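Local structure of ankyrin repeat domain protein (Legionella pneumophila subsp. pneumophila, 6MCA) at residues 230-233 with 234-237; 245-248 with 249-253. The protein interacts with the host LARP7 component of the 7SK snRNP complex, as a Legionella effector that carries ankyrin repeats and a cysteine protease-like region. All blocks are in the same frame, centred on the assembly; numbering follows the deposited sequence.

Interaction 1: residues 230-233 with 234-237; sequences ELLQ and YQHH
Y234 lays its ring back along the helix over E230, so that one ring face covers the carbonyl oxygen E230 O. This is the C-terminal turn of helix 215-233, where regular alpha-helical bonding gives way to a turn. E230 O sits 3.7 Å above the plane of the Y234 ring, offset toward the rim. Y234 N bonds to E230 O at 3.3 Å, an i to i+4 bond. After this bond the spacing tightens from i to i+4 to i to i+3. Q235 N bonds to L232 O at 2.9 Å, and H236 N bonds to Q233 O at 2.9 Å.

The E230 side chain is extended, with CG anti to the backbone N (chi1 -179°). This lays E230 CG against the phenol end of the ring, 3.6 Å from Y234 CZ, and puts OE2 at the hydroxyl. The carboxylate plane stands 82° from the ring plane. Y234 OH donates a weak bond to E230 OE2. That oxygen has a second partner in R247, whose positive charge probably helps keep the carboxylate ionised.

On another side of the turn, L232 and Q235 lie side by side and point the same way. L232 CD2 touches Q235 OE1 at 3.6 Å. Q235 NE2 bonds to L312 O, which fixes the other end of the amide, while H236 NE2 bonds to E189 and the H236 ring packs edge-to-face with W94. H236 thus joins the turn to both the ankyrin-repeat region and helix 188-202. A water bridges L232 and Q235, donating to L232 O at 3.0 Å and to Q235 OE1 at 2.9 Å.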
loop_
_atom_site.group_PDB
_atom_site.type_symbol
_atom_site.label_atom_id
_atom_site.label_comp_id
_atom_site.label_asym_id
_atom_site.label_seq_id
_atom_site.Cartn_x
_atom_site.Cartn_y
_atom_site.Cartn_z
ATOM N N GLU A 230 -2.387 -11.105 -6.197
ATOM C CA GLU A 230 -2.018 -12.515 -6.180
ATOM C C GLU A 230 -0.592 -12.699 -6.678
ATOM O O GLU A 230 0.250 -13.290 -5.989
ATOM C CB GLU A 230 -3.001 -13.327 -7.024
ATOM C CG GLU A 230 -2.708 -14.821 -7.046
ATOM C CD GLU A 230 -3.710 -15.601 -7.877
ATOM O OE1 GLU A 230 -4.679 -14.988 -8.374
ATOM O OE2 GLU A 230 -3.529 -16.827 -8.031
ATOM N N LEU A 231 -0.285 -12.136 -7.852
ATOM C CA LEU A 231 1.046 -12.305 -8.423
ATOM C C LEU A 231 2.117 -11.731 -7.511
ATOM O O LEU A 231 3.259 -12.206 -7.522
ATOM C CB LEU A 231 1.116 -11.651 -9.803
ATOM C CG LEU A 231 0.408 -12.394 -10.936
ATOM C CD1 LEU A 231 0.310 -11.514 -12.171
ATOM C CD2 LEU A 231 1.125 -13.697 -11.255
ATOM N N LEU A 232 1.772 -10.727 -6.703
ATOM C CA LEU A 232 2.773 -10.168 -5.805
ATOM C C LEU A 232 3.003 -11.079 -4.608
ATOM O O LEU A 232 4.139 -11.215 -4.139
ATOM C CB LEU A 232 2.355 -8.767 -5.358
ATOM C CG LEU A 232 2.494 -7.688 -6.436
ATOM C CD1 LEU A 232 2.053 -6.332 -5.910
ATOM C CD2 LEU A 232 3.925 -7.630 -6.954
ATOM N N GLN A 233 1.943 -11.735 -4.123
ATOM C CA GLN A 233 2.087 -12.590 -2.950
ATOM C C GLN A 233 3.039 -13.746 -3.229
ATOM O O GLN A 233 3.853 -14.113 -2.372
ATOM C CB GLN A 233 0.719 -13.108 -2.508
ATOM C CG GLN A 233 0.657 -13.530 -1.051
ATOM C CD GLN A 233 -0.694 -13.252 -0.424
ATOM O OE1 GLN A 233 -0.784 -12.613 0.624
ATOM N NE2 GLN A 233 -1.754 -13.733 -1.063
ATOM N N TYR A 234 2.974 -14.309 -4.439
ATOM C CA TYR A 234 3.872 -15.394 -4.814
ATOM C C TYR A 234 5.335 -14.980 -4.756
ATOM O O TYR A 234 6.210 -15.851 -4.712
ATOM C CB TYR A 234 3.536 -15.899 -6.219
ATOM C CG TYR A 234 2.145 -16.476 -6.358
ATOM C CD1 TYR A 234 1.444 -16.930 -5.248
ATOM C CD2 TYR A 234 1.533 -16.567 -7.601
ATOM C CE1 TYR A 234 0.172 -17.456 -5.373
ATOM C CE2 TYR A 234 0.262 -17.092 -7.735
ATOM C CZ TYR A 234 -0.413 -17.536 -6.619
ATOM O OH TYR A 234 -1.679 -18.059 -6.748
ATOM N N GLN A 235 5.624 -13.674 -4.756
ATOM C CA GLN A 235 7.006 -13.232 -4.626
ATOM C C GLN A 235 7.604 -13.615 -3.279
ATOM O O GLN A 235 8.829 -13.728 -3.169
ATOM C CB GLN A 235 7.101 -11.720 -4.830
ATOM C CG GLN A 235 6.833 -11.272 -6.259
ATOM C CD GLN A 235 7.096 -9.793 -6.466
ATOM O OE1 GLN A 235 6.972 -8.992 -5.541
ATOM N NE2 GLN A 235 7.465 -9.425 -7.688
ATOM N N HIS A 236 6.769 -13.823 -2.257
ATOM C CA HIS A 236 7.274 -14.219 -0.949
ATOM C C HIS A 236 7.528 -15.715 -0.845
ATOM O O HIS A 236 8.240 -16.146 0.069
ATOM C CB HIS A 236 6.294 -13.795 0.148
ATOM C CG HIS A 236 6.121 -12.313 0.265
ATOM N ND1 HIS A 236 7.052 -11.502 0.879
ATOM C CD2 HIS A 236 5.124 -11.496 -0.148
ATOM C CE1 HIS A 236 6.636 -10.249 0.836
ATOM N NE2 HIS A 236 5.469 -10.218 0.218
ATOM N N HIS A 237 6.970 -16.509 -1.750
ATOM C CA HIS A 237 7.119 -17.956 -1.667
ATOM C C HIS A 237 8.575 -18.348 -1.900
ATOM O O HIS A 237 9.205 -17.844 -2.837
ATOM C CB HIS A 237 6.215 -18.646 -2.684
ATOM C CG HIS A 237 5.892 -20.065 -2.338
ATOM N ND1 HIS A 237 6.827 -21.076 -2.396
ATOM C CD2 HIS A 237 4.738 -20.643 -1.927
ATOM C CE1 HIS A 237 6.263 -22.215 -2.036
ATOM N NE2 HIS A 237 4.995 -21.979 -1.748
HETATM O O HOH W 1 5.616 -8.872 -3.008
#

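Interaction 2: residues 245-248 with 249-253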
loop_
_atom_site.group_PDB
_atom_site.type_symbol
_atom_site.label_atom_id
_atom_site.label_comp_id
_atom_site.label_asym_id
_atom_site.label_seq_id
_atom_site.Cartn_x
_atom_site.Cartn_y
_atom_site.Cartn_z
ATOM N N PHE A 245 2.662 -22.015 -11.319
ATOM C CA PHE A 245 2.804 -21.849 -12.760
ATOM C C PHE A 245 1.478 -22.049 -13.481
ATOM O O PHE A 245 1.217 -21.380 -14.486
ATOM C CB PHE A 245 3.869 -22.807 -13.290
ATOM C CG PHE A 245 5.252 -22.504 -12.786
ATOM C CD1 PHE A 245 5.739 -21.207 -12.804
ATOM C CD2 PHE A 245 6.060 -23.509 -12.284
ATOM C CE1 PHE A 245 7.006 -20.919 -12.337
ATOM C CE2 PHE A 245 7.330 -23.228 -11.813
ATOM C CZ PHE A 245 7.804 -21.931 -11.841
ATOM N N LYS A 246 0.621 -22.942 -12.979
ATOM C CA LYS A 246 -0.722 -23.062 -13.541
ATOM C C LYS A 246 -1.510 -21.770 -13.355
ATOM O O LYS A 246 -2.215 -21.322 -14.269
ATOM C CB LYS A 246 -1.460 -24.238 -12.900
ATOM C CG LYS A 246 -0.893 -25.600 -13.264
ATOM C CD LYS A 246 -1.956 -26.685 -13.179
ATOM C CE LYS A 246 -1.812 -27.507 -11.907
ATOM N NZ LYS A 246 -2.241 -26.748 -10.699
ATOM N N ARG A 247 -1.392 -21.151 -12.179
ATOM C CA ARG A 247 -2.074 -19.884 -11.945
ATOM C C ARG A 247 -1.536 -18.791 -12.860
ATOM O O ARG A 247 -2.306 -17.987 -13.396
ATOM C CB ARG A 247 -1.937 -19.479 -10.478
ATOM C CG ARG A 247 -3.045 -20.029 -9.598
ATOM C CD ARG A 247 -4.418 -19.703 -10.167
ATOM N NE ARG A 247 -4.763 -18.292 -10.021
ATOM C CZ ARG A 247 -5.706 -17.676 -10.727
ATOM N NH1 ARG A 247 -6.395 -18.341 -11.644
ATOM N NH2 ARG A 247 -5.957 -16.390 -10.521
ATOM N N ILE A 248 -0.215 -18.746 -13.048
ATOM C CA ILE A 248 0.369 -17.754 -13.946
ATOM C C ILE A 248 -0.110 -17.981 -15.377
ATOM O O ILE A 248 -0.379 -17.026 -16.114
ATOM C CB ILE A 248 1.905 -17.779 -13.843
ATOM C CG1 ILE A 248 2.351 -17.389 -12.434
ATOM C CG2 ILE A 248 2.526 -16.827 -14.851
ATOM C CD1 ILE A 248 3.849 -17.439 -12.235
ATOM N N ALA A 249 -0.236 -19.246 -15.787
ATOM C CA ALA A 249 -0.761 -19.545 -17.116
ATOM C C ALA A 249 -2.205 -19.088 -17.251
ATOM O O ALA A 249 -2.609 -18.583 -18.306
ATOM C CB ALA A 249 -0.637 -21.040 -17.406
ATOM N N ALA A 250 -2.999 -19.264 -16.193
ATOM C CA ALA A 250 -4.375 -18.783 -16.220
ATOM C C ALA A 250 -4.427 -17.264 -16.350
ATOM O O ALA A 250 -5.206 -16.727 -17.147
ATOM C CB ALA A 250 -5.117 -19.242 -14.964
ATOM N N LEU A 251 -3.594 -16.555 -15.582
ATOM C CA LEU A 251 -3.620 -15.093 -15.603
ATOM C C LEU A 251 -3.046 -14.515 -16.891
ATOM O O LEU A 251 -3.404 -13.393 -17.276
ATOM C CB LEU A 251 -2.866 -14.528 -14.404
ATOM C CG LEU A 251 -3.341 -15.067 -13.055
ATOM C CD1 LEU A 251 -2.250 -14.996 -11.996
ATOM C CD2 LEU A 251 -4.573 -14.289 -12.633
ATOM N N LEU A 252 -2.157 -15.246 -17.570
ATOM C CA LEU A 252 -1.681 -14.795 -18.870
ATOM C C LEU A 252 -2.787 -14.752 -19.913
ATOM O O LEU A 252 -2.599 -14.130 -20.964
ATOM C CB LEU A 252 -0.547 -15.691 -19.360
ATOM C CG LEU A 252 0.864 -15.278 -18.945
ATOM C CD1 LEU A 252 1.885 -16.228 -19.542
ATOM C CD2 LEU A 252 1.138 -13.847 -19.376
ATOM N N LYS A 253 -3.925 -15.399 -19.656
ATOM C CA LYS A 253 -5.073 -15.348 -20.548
ATOM C C LYS A 253 -6.073 -14.265 -20.164
ATOM O O LYS A 253 -7.049 -14.059 -20.894
ATOM C CB LYS A 253 -5.777 -16.708 -20.578
ATOM C CG LYS A 253 -4.949 -17.818 -21.202
ATOM C CD LYS A 253 -5.592 -19.177 -20.987
ATOM C CE LYS A 253 -4.837 -20.266 -21.732
ATOM N NZ LYS A 253 -5.383 -21.621 -21.448
#
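L251 places CG over one face of the R247 guanidinium, one helical turn along helix 242-251. L251 CD2 comes within 3.3 Å of R247 NH2. The arginine chain is bent at both chi2 (-52°) and chi3 (-72°), which folds the guanidinium forward over the next turn. A250 CB lies 3.7 Å from R247 NH1.

The tightly packed part is the side with I248 and L251, both buried. L251 CG approaches R247 O closely, at 3.1 Å. I248 packs on I305 and I308 of helix 305-312, and L251 packs on D227. The other side, with K246 and A250, is exposed to solvent and loose. The backbone bonds are common to both sides. A249 N bonds to F245 O and A250 N bonds to K246 O, each at 2.9 Å. L251 N to R247 O and L252 N to I248 O continue the i to i+4 series.

R247 NE is held by E230, and NH2 is hydrogen-bonded elsewhere in the protein. L251 covers part of one guanidinium face with hydrocarbon. Together these probably restrict the rotation of the charged group.

Interaction 1 comes first along the chain and closes helix 215-233. Interaction 2 follows, on the last turns of helix 242-251, the next helix. Their centres are 13 Å apart, on the same side of the chain's centre. The two contacts touch directly. R247 NE forms a salt bridge of 2.8 Å with E230 OE2, and Y234 OH packs on R247 CG. Beside this polar link, L231 CD2 packs on L251 CD1 at 3.7 Å and also on I248 CG1. The two consecutive helices thus share a charged and a nonpolar patch. Strand 256-263, at one edge of the five-stranded sheet, starts soon after interaction 2.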